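PDB 6KNS: putative metal-dependent hydrolase from Bacillus subtilis, which binds two zinc ions side by side in a metallo-beta-lactamase fold and is probably a hydrolase, perhaps a 3'-tRNA processing endoribonuclease. Local coordinates for residues A[136-141]-A[160-165]; A[144-149]-A[169-174]; A[177-182]-A[212-217]. All blocks are in the same frame, centred on the assembly; numbering follows the deposited sequence.

Interaction 1. Residues A[136-141]-A[160-165]; sequences LKTIHP and ADSSYQ. With ZN (zinc ion), chain H; ZN (zinc ion), chain G.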
loop_
_atom_site.group_PDB
_atom_site.type_symbol
_atom_site.label_atom_id
_atom_site.label_comp_id
_atom_site.label_asym_id
_atom_site.label_seq_id
_atom_site.Cartn_x
_atom_site.Cartn_y
_atom_site.Cartn_z
ATOM N N LEU A 136 -22.197 3.756 13.118
ATOM C CA LEU A 136 -22.114 4.613 14.311
ATOM C C LEU A 136 -20.888 5.522 14.165
ATOM O O LEU A 136 -19.772 5.036 13.913
ATOM C CB LEU A 136 -21.997 3.771 15.572
ATOM C CG LEU A 136 -21.789 4.477 16.918
ATOM C CD1 LEU A 136 -23.030 5.312 17.308
ATOM C CD2 LEU A 136 -21.448 3.458 18.027
ATOM N N LYS A 137 -21.083 6.835 14.318
ATOM C CA LYS A 137 -19.937 7.754 14.309
ATOM C C LYS A 137 -19.017 7.481 15.503
ATOM O O LYS A 137 -19.500 7.263 16.614
ATOM C CB LYS A 137 -20.415 9.177 14.365
ATOM C CG LYS A 137 -19.374 10.188 13.915
ATOM C CD LYS A 137 -20.103 11.553 13.644
ATOM C CE LYS A 137 -19.107 12.627 13.235
ATOM N NZ LYS A 137 -17.965 12.634 14.205
ATOM N N THR A 138 -17.704 7.446 15.261
ATOM C CA THR A 138 -16.746 7.155 16.332
ATOM C C THR A 138 -16.142 8.459 16.889
ATOM O O THR A 138 -16.337 9.529 16.335
ATOM C CB THR A 138 -15.644 6.210 15.838
ATOM O OG1 THR A 138 -14.864 6.835 14.805
ATOM C CG2 THR A 138 -16.265 4.880 15.291
ATOM N N ILE A 139 -15.416 8.354 17.991
ATOM C CA ILE A 139 -14.686 9.480 18.523
ATOM C C ILE A 139 -13.274 9.297 18.011
ATOM O O ILE A 139 -12.563 8.408 18.461
ATOM C CB ILE A 139 -14.720 9.532 20.036
ATOM C CG1 ILE A 139 -16.170 9.382 20.541
ATOM C CG2 ILE A 139 -14.070 10.832 20.515
ATOM C CD1 ILE A 139 -16.373 9.850 21.998
ATOM N N HIS A 140 -12.896 10.103 17.016
ATOM C CA HIS A 140 -11.622 9.921 16.329
ATOM C C HIS A 140 -11.162 11.271 15.743
ATOM O O HIS A 140 -11.975 12.151 15.542
ATOM C CB HIS A 140 -11.814 8.869 15.238
ATOM C CG HIS A 140 -10.555 8.217 14.807
ATOM N ND1 HIS A 140 -9.696 7.623 15.701
ATOM C CD2 HIS A 140 -9.990 8.073 13.581
ATOM C CE1 HIS A 140 -8.659 7.131 15.046
ATOM N NE2 HIS A 140 -8.814 7.392 13.763
ATOM N N PRO A 141 -9.852 11.469 15.529
ATOM C CA PRO A 141 -9.472 12.802 15.056
ATOM C C PRO A 141 -9.943 13.173 13.657
ATOM O O PRO A 141 -9.780 14.307 13.295
ATOM C CB PRO A 141 -7.925 12.791 15.097
ATOM C CG PRO A 141 -7.525 11.533 15.771
ATOM C CD PRO A 141 -8.698 10.629 15.875
ATOM N N ALA A 160 -14.216 0.112 13.619
ATOM C CA ALA A 160 -13.275 0.997 12.977
ATOM C C ALA A 160 -12.370 1.565 14.087
ATOM O O ALA A 160 -12.038 0.851 15.055
ATOM C CB ALA A 160 -13.985 2.094 12.177
ATOM N N ASP A 161 -11.968 2.823 13.956
ATOM C CA ASP A 161 -11.110 3.461 14.941
ATOM C C ASP A 161 -11.919 4.338 15.843
ATOM O O ASP A 161 -12.698 5.158 15.362
ATOM C CB ASP A 161 -10.119 4.376 14.262
ATOM C CG ASP A 161 -9.051 3.626 13.491
ATOM O OD1 ASP A 161 -9.151 2.402 13.215
ATOM O OD2 ASP A 161 -8.085 4.312 13.205
ATOM N N SER A 162 -11.691 4.235 17.144
ATOM C CA SER A 162 -12.392 5.105 18.099
ATOM C C SER A 162 -11.742 5.055 19.470
ATOM O O SER A 162 -11.158 4.038 19.847
ATOM C CB SER A 162 -13.833 4.632 18.235
ATOM O OG SER A 162 -14.631 5.549 18.965
ATOM N N SER A 163 -11.842 6.142 20.219
ATOM C CA SER A 163 -11.712 6.053 21.675
ATOM C C SER A 163 -13.075 5.624 22.231
ATOM O O SER A 163 -14.088 5.575 21.508
ATOM C CB SER A 163 -11.280 7.394 22.304
ATOM O OG SER A 163 -12.232 8.420 22.065
ATOM N N TYR A 164 -13.098 5.315 23.516
ATOM C CA TYR A 164 -14.237 4.609 24.104
ATOM C C TYR A 164 -15.502 5.491 24.105
ATOM O O TYR A 164 -15.402 6.690 24.333
ATOM C CB TYR A 164 -13.914 4.109 25.546
ATOM C CG TYR A 164 -15.167 3.549 26.196
ATOM C CD1 TYR A 164 -15.605 2.256 25.911
ATOM C CD2 TYR A 164 -15.965 4.347 26.978
ATOM C CE1 TYR A 164 -16.782 1.769 26.447
ATOM C CE2 TYR A 164 -17.147 3.876 27.511
ATOM C CZ TYR A 164 -17.555 2.594 27.232
ATOM O OH TYR A 164 -18.729 2.148 27.778
ATOM N N GLN A 165 -16.669 4.902 23.825
ATOM C CA GLN A 165 -17.957 5.578 24.106
ATOM C C GLN A 165 -19.038 4.559 24.433
ATOM O O GLN A 165 -19.045 3.438 23.884
ATOM C CB GLN A 165 -18.400 6.470 22.923
ATOM C CG GLN A 165 -18.428 5.740 21.570
ATOM C CD GLN A 165 -18.900 6.606 20.421
ATOM O OE1 GLN A 165 -19.230 7.749 20.612
ATOM N NE2 GLN A 165 -18.905 6.057 19.208
HETATM ZN ZN ZN H . -7.720 6.362 12.081
HETATM ZN ZN ZN G . -6.539 3.437 11.818
#
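His140 and Asp161 meet through metal and through ring contact. The carboxylate oxygen Asp161 OD2 bridges both zinc ions, lying 2.4 Å from the zinc of chain H, which His140 NE2 also binds at 2.3 Å; the zinc of chain G takes the same Asp161 oxygen. His140 NE2 and Asp161 OD2 are close because they share a metal and not because they hydrogen-bond. The ring and carboxylate planes stand 84° apart, and Asp161 CB packs on one face of the imidazole, 3.4 Å from the centroid of the His140 ring, as a CH-pi contact; Pro141 CD lies over the opposite face. Gly194 O accepts a hydrogen bond from His140 ND1, while His65 and His67 complete the site of the chain H zinc, and Asp69, His70 and His217 that of the chain G zinc.

Four hydrogen bonds join the end of strand 131-137 and the loop after it to 160-165. Thr138 OG1 donates to Asp161 O at 2.8 Å, with the donor almost in line with the carbonyl bond. With chi1 -170° placing it opposite the backbone N, Ser162 OG is reached by Ile139 N and itself donates to Ser163 O at 2.6 Å, which fixes its rotation. Ser163 N returns a bond to Ile139 O. At the far end Gln165 NE2 reaches a lone pair of Lys137 O at 2.9 Å, the acceptor lying only 4° out of the amide plane.

Carbon atoms also line the Gln165 amide: Ile139 CG1 lies 3.5 Å from Gln165 OE1 and Leu136 CD2 approaches Gln165 NE2, while Thr138 CB and CG2 pack on Ser162 CB.

Bridging aspartate and histidine ligand are characteristic of the dinuclear centre of the metallo-beta-lactamase superfamily. Thr138 holds the Asp161 backbone, and the bond from His140 ND1 to Gly194 O probably sets the ring's rotation, consistent with second-shell preorganisation of both ligands.

Interaction 2. Residues A[144-149]-A[169-174]; sequences CYAMRI and IPFSEN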
loop_
_atom_site.group_PDB
_atom_site.type_symbol
_atom_site.label_atom_id
_atom_site.label_comp_id
_atom_site.label_asym_id
_atom_site.label_seq_id
_atom_site.Cartn_x
_atom_site.Cartn_y
_atom_site.Cartn_z
ATOM N N CYS A 144 -15.192 9.281 11.285
ATOM C CA CYS A 144 -15.011 7.854 11.111
ATOM C C CYS A 144 -16.291 7.159 11.524
ATOM O O CYS A 144 -16.970 7.647 12.440
ATOM C CB CYS A 144 -13.776 7.371 11.912
ATOM S SG CYS A 144 -13.524 5.613 11.819
ATOM N N TYR A 145 -16.659 6.066 10.821
ATOM C CA TYR A 145 -17.877 5.314 11.185
ATOM C C TYR A 145 -17.600 3.851 11.454
ATOM O O TYR A 145 -17.001 3.172 10.631
ATOM C CB TYR A 145 -18.980 5.436 10.109
ATOM C CG TYR A 145 -19.492 6.820 10.003
ATOM C CD1 TYR A 145 -20.597 7.241 10.735
ATOM C CD2 TYR A 145 -18.825 7.740 9.229
ATOM C CE1 TYR A 145 -21.048 8.572 10.660
ATOM C CE2 TYR A 145 -19.259 9.050 9.140
ATOM C CZ TYR A 145 -20.369 9.460 9.841
ATOM O OH TYR A 145 -20.749 10.774 9.729
ATOM N N ALA A 146 -18.103 3.375 12.606
ATOM C CA ALA A 146 -18.149 1.957 12.914
ATOM C C ALA A 146 -19.259 1.340 12.096
ATOM O O ALA A 146 -20.135 2.065 11.625
ATOM C CB ALA A 146 -18.379 1.729 14.388
ATOM N N MET A 147 -19.210 0.024 11.897
ATOM C CA MET A 147 -20.185 -0.655 11.056
ATOM C C MET A 147 -20.740 -1.911 11.707
ATOM O O MET A 147 -20.016 -2.659 12.355
ATOM C CB MET A 147 -19.565 -1.049 9.733
ATOM C CG MET A 147 -18.990 0.107 8.957
ATOM S SD MET A 147 -18.017 -0.481 7.561
ATOM C CE MET A 147 -17.113 1.040 7.271
ATOM N N ARG A 148 -22.045 -2.121 11.535
ATOM C CA ARG A 148 -22.712 -3.344 11.963
ATOM C C ARG A 148 -23.170 -4.034 10.687
ATOM O O ARG A 148 -23.964 -3.464 9.923
ATOM C CB ARG A 148 -23.904 -3.022 12.841
ATOM C CG ARG A 148 -24.742 -4.261 13.139
ATOM C CD ARG A 148 -26.079 -3.992 13.810
ATOM N NE ARG A 148 -25.968 -4.205 15.229
ATOM C CZ ARG A 148 -26.456 -5.222 15.927
ATOM N NH1 ARG A 148 -27.195 -6.170 15.390
ATOM N NH2 ARG A 148 -26.190 -5.263 17.211
ATOM N N ILE A 149 -22.666 -5.245 10.448
ATOM C CA ILE A 149 -22.892 -5.945 9.187
ATOM C C ILE A 149 -23.625 -7.248 9.431
ATOM O O ILE A 149 -23.130 -8.122 10.131
ATOM C CB ILE A 149 -21.570 -6.191 8.436
ATOM C CG1 ILE A 149 -20.846 -4.849 8.202
ATOM C CG2 ILE A 149 -21.845 -6.858 7.098
ATOM C CD1 ILE A 149 -19.467 -4.945 7.574
ATOM N N ILE A 169 -22.264 0.209 22.931
ATOM C CA ILE A 169 -22.866 -0.949 23.583
ATOM C C ILE A 169 -24.189 -1.307 22.939
ATOM O O ILE A 169 -24.341 -2.447 22.497
ATOM C CB ILE A 169 -22.947 -0.785 25.116
ATOM C CG1 ILE A 169 -21.543 -0.928 25.709
ATOM C CG2 ILE A 169 -23.896 -1.810 25.767
ATOM C CD1 ILE A 169 -21.424 -0.437 27.155
ATOM N N PRO A 170 -25.148 -0.356 22.868
ATOM C CA PRO A 170 -26.369 -0.628 22.100
ATOM C C PRO A 170 -26.108 -0.929 20.628
ATOM O O PRO A 170 -26.740 -1.805 20.062
ATOM C CB PRO A 170 -27.174 0.674 22.216
ATOM C CG PRO A 170 -26.600 1.406 23.378
ATOM C CD PRO A 170 -25.238 0.903 23.636
ATOM N N PHE A 171 -25.194 -0.199 20.009
ATOM C CA PHE A 171 -24.839 -0.472 18.622
ATOM C C PHE A 171 -24.413 -1.920 18.361
ATOM O O PHE A 171 -24.802 -2.503 17.356
ATOM C CB PHE A 171 -23.710 0.456 18.174
ATOM C CG PHE A 171 -23.403 0.374 16.701
ATOM C CD1 PHE A 171 -24.359 0.772 15.750
ATOM C CD2 PHE A 171 -22.156 -0.065 16.263
ATOM C CE1 PHE A 171 -24.056 0.722 14.369
ATOM C CE2 PHE A 171 -21.843 -0.115 14.909
ATOM C CZ PHE A 171 -22.780 0.281 13.962
ATOM N N SER A 172 -23.610 -2.483 19.268
ATOM C CA SER A 172 -23.031 -3.814 19.085
ATOM C C SER A 172 -23.892 -4.915 19.706
ATOM O O SER A 172 -23.466 -6.072 19.728
ATOM C CB SER A 172 -21.640 -3.889 19.726
ATOM O OG SER A 172 -20.795 -2.829 19.295
ATOM N N GLU A 173 -25.090 -4.569 20.194
ATOM C CA GLU A 173 -25.918 -5.510 20.943
ATOM C C GLU A 173 -26.144 -6.862 20.250
ATOM O O GLU A 173 -26.648 -6.949 19.127
ATOM C CB GLU A 173 -27.287 -4.898 21.323
ATOM C CG GLU A 173 -28.021 -5.784 22.323
ATOM C CD GLU A 173 -29.211 -5.105 23.003
ATOM O OE1 GLU A 173 -29.791 -4.159 22.425
ATOM O OE2 GLU A 173 -29.566 -5.548 24.110
ATOM N N ASN A 174 -25.757 -7.912 20.953
ATOM C CA ASN A 174 -25.899 -9.277 20.482
ATOM C C ASN A 174 -25.121 -9.619 19.222
ATOM O O ASN A 174 -25.414 -10.617 18.597
ATOM C CB ASN A 174 -27.373 -9.650 20.352
ATOM C CG ASN A 174 -28.133 -9.474 21.657
ATOM O OD1 ASN A 174 -29.286 -9.048 21.653
ATOM N ND2 ASN A 174 -27.492 -9.796 22.778
#
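Arg148 reaches from strand 145-150 to the far end of helix 168-171 and donates three hydrogen bonds to main-chain oxygens there. Two of its nitrogens grip Phe171 O side-on, Arg148 NE at 3.0 Å and Arg148 NH2 at 3.1 Å from that oxygen. The two bonds differ in approach: NE comes close to the direction of the carbonyl bond, whereas NH2 stands 39° above the carbonyl plane. Arg148 NH2 also donates to Glu173 O at 2.6 Å. Both acceptors lie within a few degrees of the guanidinium plane, so the flat group is met at its edge. The chain gets there by running extended from the backbone and then bending at chi3 (-98°), which turns the guanidinium toward the helix end.

Van der Waals contact comes from the Phe171 ring, whose anti first torsion (chi1 -172°) brings its far end, CZ and CE2, against the strand. Phe171 CZ lies 3.7 Å from Arg148 CB and 3.5 Å from Arg148 N, and Phe171 CE2 lies 4.0 Å from Ala146 CB. The same ring also touches Leu136 and Val157, so it spans three neighbouring strands of the sheet.

The contact thus joins a short helix to the sheet that it covers. With the Glu173 carboxylate 6.4 Å away (Arg148 NH2 to Glu173 OE1), there is no salt bridge: the arginine binds Phe171 O of the last helical residue and Glu173 O just beyond it. Its positive charge would probably interact well with the partly negative C-terminal end of that short helix.

Interaction 3. Residues A[177-182]-A[212-217]; sequences LLISEC and ELLLTH. With ZN (zinc ion), chain G.
Ile179 and Leu214 sit side by side on one face of two parallel strands, with Ile179 CG1 4.2 Å from Leu214 CD2. Ile179 CG2 also meets Thr216 CG2 obliquely at 3.5 Å. At the strand starts Leu177 CD1 touches Glu212 CG and Leu214 CB. The other face carries Leu178, Ser180, Leu213 and Leu215. There Leu178 and Leu213 lie side by side, pointing the same way, and touch at 3.8 Å between Leu178 CD2 and Leu213 CD1. Helix 198-208 packs on this face, through Ile204, Ala205 and Ala201.

Outward from the side chains, a ladder of backbone bonds joins Leu178, Ser180 and Cys182 to Glu212, Leu214 and Thr216. It begins nearly straight, Leu178 N to Glu212 O at 174°, and ends bent, Cys182 N to Thr216 O at 2.7 Å and 134°, as the strands give way to loops. The strand axes lie 4.8 Å apart and cross at -23°.

The polar edge is the metal end. His217 CB meets Glu181 CB at 3.9 Å, and His217 NE2 binds the zinc of chain G at 2.1 Å, beside Asp69, His70 and Asp161. Glu181 turns its carboxylate to His195, Met196 N and Ser162 N, which ties it to the loops of the site, while Thr216 OG1 hydrogen-bonds with Tyr28 OH.

Parallel neighbours linked through helix 198-208 form a beta-alpha-beta crossover, and His217, a zinc ligand just past the end of strand 212-216, sits as metal ligands do in the metallo-beta-lactamase fold, in loops at strand ends.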
loop_
_atom_site.group_PDB
_atom_site.type_symbol
_atom_site.label_atom_id
_atom_site.label_comp_id
_atom_site.label_asym_id
_atom_site.label_seq_id
_atom_site.Cartn_x
_atom_site.Cartn_y
_atom_site.Cartn_z
ATOM N N LEU A 177 -19.809 -11.483 16.471
ATOM C CA LEU A 177 -18.365 -11.186 16.477
ATOM C C LEU A 177 -18.236 -9.686 16.576
ATOM O O LEU A 177 -18.847 -8.956 15.802
ATOM C CB LEU A 177 -17.665 -11.689 15.202
ATOM C CG LEU A 177 -16.189 -11.316 14.990
ATOM C CD1 LEU A 177 -15.321 -11.945 16.030
ATOM C CD2 LEU A 177 -15.693 -11.717 13.612
ATOM N N LEU A 178 -17.501 -9.234 17.577
ATOM C CA LEU A 178 -17.136 -7.844 17.684
ATOM C C LEU A 178 -15.669 -7.747 17.313
ATOM O O LEU A 178 -14.825 -8.261 18.047
ATOM C CB LEU A 178 -17.304 -7.340 19.115
ATOM C CG LEU A 178 -16.806 -5.920 19.400
ATOM C CD1 LEU A 178 -17.523 -4.897 18.516
ATOM C CD2 LEU A 178 -17.013 -5.580 20.875
ATOM N N ILE A 179 -15.400 -7.060 16.211
ATOM C CA ILE A 179 -14.060 -6.683 15.835
ATOM C C ILE A 179 -13.774 -5.252 16.351
ATOM O O ILE A 179 -14.315 -4.282 15.847
ATOM C CB ILE A 179 -13.859 -6.759 14.334
ATOM C CG1 ILE A 179 -14.307 -8.142 13.810
ATOM C CG2 ILE A 179 -12.379 -6.461 14.032
ATOM C CD1 ILE A 179 -14.240 -8.280 12.252
ATOM N N SER A 180 -12.915 -5.160 17.370
ATOM C CA SER A 180 -12.608 -3.928 18.034
ATOM C C SER A 180 -11.168 -3.584 17.839
ATOM O O SER A 180 -10.288 -4.416 18.010
ATOM C CB SER A 180 -12.840 -4.022 19.538
ATOM O OG SER A 180 -12.589 -2.763 20.135
ATOM N N GLU A 181 -10.947 -2.329 17.495
ATOM C CA GLU A 181 -9.638 -1.764 17.518
ATOM C C GLU A 181 -9.112 -1.923 18.957
ATOM O O GLU A 181 -9.887 -1.968 19.927
ATOM C CB GLU A 181 -9.681 -0.309 17.029
ATOM C CG GLU A 181 -10.131 0.757 18.015
ATOM C CD GLU A 181 -9.026 1.795 18.225
ATOM O OE1 GLU A 181 -8.130 1.566 19.085
ATOM O OE2 GLU A 181 -9.042 2.815 17.493
ATOM N N CYS A 182 -7.805 -2.068 19.074
ATOM C CA CYS A 182 -7.180 -2.203 20.356
ATOM C C CYS A 182 -5.746 -1.747 20.251
ATOM O O CYS A 182 -4.838 -2.528 20.414
ATOM C CB CYS A 182 -7.277 -3.669 20.767
ATOM S SG CYS A 182 -6.772 -4.024 22.437
ATOM N N GLU A 212 -18.226 -13.187 20.595
ATOM C CA GLU A 212 -16.802 -13.261 20.803
ATOM C C GLU A 212 -16.143 -11.960 20.378
ATOM O O GLU A 212 -16.784 -11.139 19.715
ATOM C CB GLU A 212 -16.196 -14.446 20.049
ATOM C CG GLU A 212 -16.077 -14.271 18.548
ATOM C CD GLU A 212 -15.555 -15.516 17.862
ATOM O OE1 GLU A 212 -16.391 -16.404 17.647
ATOM O OE2 GLU A 212 -14.348 -15.585 17.512
ATOM N N LEU A 213 -14.878 -11.799 20.757
ATOM C CA LEU A 213 -14.147 -10.558 20.556
ATOM C C LEU A 213 -12.845 -10.815 19.791
ATOM O O LEU A 213 -12.104 -11.744 20.125
ATOM C CB LEU A 213 -13.870 -9.876 21.907
ATOM C CG LEU A 213 -13.052 -8.591 21.937
ATOM C CD1 LEU A 213 -13.724 -7.519 21.058
ATOM C CD2 LEU A 213 -12.830 -8.093 23.374
ATOM N N LEU A 214 -12.600 -9.987 18.775
ATOM C CA LEU A 214 -11.363 -10.002 17.983
ATOM C C LEU A 214 -10.678 -8.654 18.064
ATOM O O LEU A 214 -11.237 -7.650 17.664
ATOM C CB LEU A 214 -11.643 -10.319 16.506
ATOM C CG LEU A 214 -10.419 -10.448 15.587
ATOM C CD1 LEU A 214 -9.586 -11.690 15.944
ATOM C CD2 LEU A 214 -10.823 -10.507 14.126
ATOM N N LEU A 215 -9.465 -8.648 18.593
ATOM C CA LEU A 215 -8.720 -7.445 18.810
ATOM C C LEU A 215 -7.849 -7.158 17.601
ATOM O O LEU A 215 -7.122 -8.023 17.136
ATOM C CB LEU A 215 -7.863 -7.611 20.074
ATOM C CG LEU A 215 -8.639 -7.966 21.359
ATOM C CD1 LEU A 215 -7.658 -8.200 22.541
ATOM C CD2 LEU A 215 -9.678 -6.892 21.725
ATOM N N THR A 216 -7.884 -5.929 17.111
ATOM C CA THR A 216 -7.166 -5.571 15.902
ATOM C C THR A 216 -6.604 -4.121 15.985
ATOM O O THR A 216 -6.593 -3.485 17.059
ATOM C CB THR A 216 -8.101 -5.809 14.689
ATOM O OG1 THR A 216 -7.364 -5.649 13.472
ATOM C CG2 THR A 216 -9.318 -4.843 14.698
ATOM N N HIS A 217 -6.095 -3.622 14.868
ATOM C CA HIS A 217 -5.471 -2.296 14.804
ATOM C C HIS A 217 -4.335 -2.233 15.808
ATOM O O HIS A 217 -4.234 -1.310 16.605
ATOM C CB HIS A 217 -6.489 -1.208 15.063
ATOM C CG HIS A 217 -6.185 0.077 14.378
ATOM N ND1 HIS A 217 -5.362 1.036 14.928
ATOM C CD2 HIS A 217 -6.563 0.543 13.156
ATOM C CE1 HIS A 217 -5.282 2.061 14.094
ATOM N NE2 HIS A 217 -5.998 1.785 13.009
HETATM ZN ZN ZN G . -6.539 3.437 11.818
#

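From the N terminus, strand 131-137 leads into interaction 1, whose second segment, 160-165, returns after strands 145-150 and 155-158 have been made. Interaction 2 starts inside that loop, at 144-149, and closes beyond it at 169-174, so the two contacts cross. They also touch directly: Leu136 O and Ala146 N, 2.7 Å apart, pair neighbouring strands of one sheet. Interaction 3 follows in series, its loop from 177-182 to 212-217 holding helix 198-208. It meets interaction 1 at the shared zinc of chain G and through Glu181 OE2 and Ser162 N, tying later parallel strands to the earlier antiparallel ones.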